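Local coordinates for chemotaxis protein cheA (Thermotoga maritima, PDB 1TQG) that serves as the phosphotransferase (Hpt) domain of a chemotaxis histidine kinase, probably carrying the phosphoryl group on a histidine for transfer to response regulators, at residues D12-Y17 and H46-M51. Numbering follows the deposited sequence.
Sequences DETKEY and HTLKGM
Tyr17 packs on Thr47, Leu48 and Met51 in a side-chain contact between neighbouring antiparallel helices, 3-30 and 35-55, with no hydrogen bond crossing it. The two short segments run at 162° to each other, their axes 10.2 Å apart at closest approach. Thr47 delivers its methyl over one face of the tyrosine ring: CG2 sits 3.7 Å from the ring centroid, only 17° off the normal, a CH-pi contact shifted toward the rim at CZ and CE2. With OG1 beside the backbone N (chi1 -70°) and turned back to Arg43 O of its own helix, CG2 is the branch left to meet the ring. In the Met51 conformer described here, one of two, SD approaches the same ring obliquely, 5.0 Å from the centroid, as a Met-aromatic contact, and a bend at chi3 brings CE to 3.5 Å from CB of Glu13, itself modelled twice. Deeper in, Leu48 CD2 touches both Thr14 CG2, at 3.6 Å in the conformer described, and Tyr17 CB, at 3.8 Å. The buried Thr14 hydroxyl is satisfied by Phe10 O one turn back. Losing the ring to an alanine at Tyr17 is likely to leave the Thr47 methyl and the Met51 sulfur without their aromatic partner and open a gap between the two helices. On the inner side, Leu48 reaches Cys64 of helix 58-75 and Thr14 touches Val100 of helix 83-103, so the contact joins two helices of the antiparallel four-helix bundle that makes up the Hpt domain.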
loop_
_atom_site.group_PDB
_atom_site.type_symbol
_atom_site.label_atom_id
_atom_site.label_comp_id
_atom_site.label_asym_id
_atom_site.label_seq_id
_atom_site.Cartn_x
_atom_site.Cartn_y
_atom_site.Cartn_z
ATOM N N ASP A 12 6.952 -5.510 -10.956
ATOM C CA ASP A 12 6.741 -6.867 -10.457
ATOM C C ASP A 12 6.766 -6.884 -8.938
ATOM O O ASP A 12 5.949 -7.552 -8.255
ATOM C CB ASP A 12 7.832 -7.769 -11.055
ATOM C CG ASP A 12 7.807 -9.188 -10.642
ATOM O OD1 ASP A 12 6.802 -9.883 -10.873
ATOM O OD2 ASP A 12 8.762 -9.694 -10.019
ATOM N N GLU A 13 7.730 -6.200 -8.356
ATOM C CA GLU A 13 7.828 -6.179 -6.893
ATOM C C GLU A 13 6.632 -5.482 -6.279
ATOM O O GLU A 13 6.036 -5.910 -5.272
ATOM C CB GLU A 13 9.130 -5.530 -6.454
ATOM C CG GLU A 13 10.345 -6.376 -6.863
ATOM C CD GLU A 13 10.807 -7.240 -5.709
ATOM O OE1 GLU A 13 11.559 -8.184 -6.067
ATOM O OE2 GLU A 13 10.545 -7.073 -4.487
ATOM N N THR A 14 6.253 -4.331 -6.816
ATOM C CA THR A 14 5.111 -3.580 -6.306
ATOM C C THR A 14 3.849 -4.408 -6.376
ATOM O O THR A 14 3.038 -4.359 -5.429
ATOM C CB THR A 14 4.902 -2.340 -7.226
ATOM O OG1 THR A 14 5.967 -1.386 -7.069
ATOM C CG2 THR A 14 3.614 -1.578 -6.881
ATOM N N LYS A 15 3.635 -5.172 -7.446
ATOM C CA LYS A 15 2.466 -6.049 -7.511
ATOM C C LYS A 15 2.447 -7.093 -6.406
ATOM O O LYS A 15 1.340 -7.394 -5.950
ATOM C CB LYS A 15 2.387 -6.663 -8.890
ATOM C CG LYS A 15 1.970 -5.648 -9.913
ATOM C CD LYS A 15 1.770 -6.257 -11.305
ATOM C CE LYS A 15 1.006 -5.266 -12.144
ATOM N NZ LYS A 15 -0.474 -5.318 -12.118
ATOM N N GLU A 16 3.567 -7.614 -6.000
ATOM C CA GLU A 16 3.561 -8.540 -4.881
ATOM C C GLU A 16 3.005 -7.910 -3.637
ATOM O O GLU A 16 2.184 -8.501 -2.918
ATOM C CB GLU A 16 5.008 -9.052 -4.662
ATOM C CG GLU A 16 5.222 -9.846 -3.421
ATOM C CD GLU A 16 6.667 -10.344 -3.410
ATOM O OE1 GLU A 16 7.135 -10.975 -4.408
ATOM O OE2 GLU A 16 7.247 -10.007 -2.340
ATOM N N TYR A 17 3.443 -6.664 -3.354
ATOM C CA TYR A 17 3.006 -5.954 -2.152
ATOM C C TYR A 17 1.556 -5.538 -2.248
ATOM O O TYR A 17 0.824 -5.624 -1.256
ATOM C CB TYR A 17 3.897 -4.732 -1.833
ATOM C CG TYR A 17 5.218 -5.228 -1.284
ATOM C CD1 TYR A 17 5.375 -5.734 -0.005
ATOM C CD2 TYR A 17 6.323 -5.279 -2.155
ATOM C CE1 TYR A 17 6.566 -6.231 0.499
ATOM C CE2 TYR A 17 7.547 -5.767 -1.672
ATOM C CZ TYR A 17 7.631 -6.232 -0.361
ATOM O OH TYR A 17 8.822 -6.701 0.100
ATOM N N HIS A 46 4.379 0.890 3.776
ATOM C CA HIS A 46 5.654 1.530 4.055
ATOM C C HIS A 46 6.688 1.038 3.056
ATOM O O HIS A 46 7.495 1.835 2.538
ATOM C CB HIS A 46 6.028 1.186 5.527
ATOM C CG HIS A 46 7.269 1.909 5.907
ATOM N ND1 HIS A 46 7.307 3.257 6.065
ATOM C CD2 HIS A 46 8.484 1.467 6.264
ATOM C CE1 HIS A 46 8.461 3.643 6.428
ATOM N NE2 HIS A 46 9.253 2.600 6.539
ATOM N N THR A 47 6.696 -0.252 2.728
ATOM C CA THR A 47 7.633 -0.774 1.732
ATOM C C THR A 47 7.364 -0.111 0.377
ATOM O O THR A 47 8.269 0.326 -0.355
ATOM C CB THR A 47 7.544 -2.317 1.578
ATOM O OG1 THR A 47 8.068 -2.918 2.769
ATOM C CG2 THR A 47 8.395 -2.819 0.437
ATOM N N LEU A 48 6.087 -0.017 -0.022
ATOM C CA LEU A 48 5.760 0.647 -1.312
ATOM C C LEU A 48 6.222 2.080 -1.331
ATOM O O LEU A 48 6.743 2.537 -2.344
ATOM C CB LEU A 48 4.266 0.513 -1.551
ATOM C CG LEU A 48 3.712 -0.874 -1.920
ATOM C CD1 LEU A 48 2.206 -0.894 -1.756
ATOM C CD2 LEU A 48 4.158 -1.248 -3.320
ATOM N N LYS A 49 6.060 2.797 -0.231
ATOM C CA LYS A 49 6.502 4.189 -0.173
ATOM C C LYS A 49 7.984 4.262 -0.420
ATOM O O LYS A 49 8.486 5.137 -1.150
ATOM C CB LYS A 49 6.175 4.766 1.205
ATOM C CG LYS A 49 6.443 6.266 1.369
ATOM C CD LYS A 49 6.310 6.727 2.778
ATOM C CE LYS A 49 7.335 6.260 3.784
ATOM N NZ LYS A 49 7.418 7.018 5.057
ATOM N N GLY A 50 8.731 3.392 0.239
ATOM C CA GLY A 50 10.170 3.416 0.079
ATOM C C GLY A 50 10.631 3.043 -1.328
ATOM O O GLY A 50 11.587 3.625 -1.867
ATOM N N MET A 51 9.980 2.055 -1.932
ATOM C CA MET A 51 10.288 1.729 -3.334
ATOM C C MET A 51 10.031 2.901 -4.239
ATOM O O MET A 51 10.843 3.227 -5.133
ATOM C CB MET A 51 9.400 0.542 -3.722
ATOM C CG MET A 51 9.807 -0.690 -2.943
ATOM S SD MET A 51 8.694 -2.021 -3.381
ATOM C CE MET A 51 9.213 -2.269 -5.092
#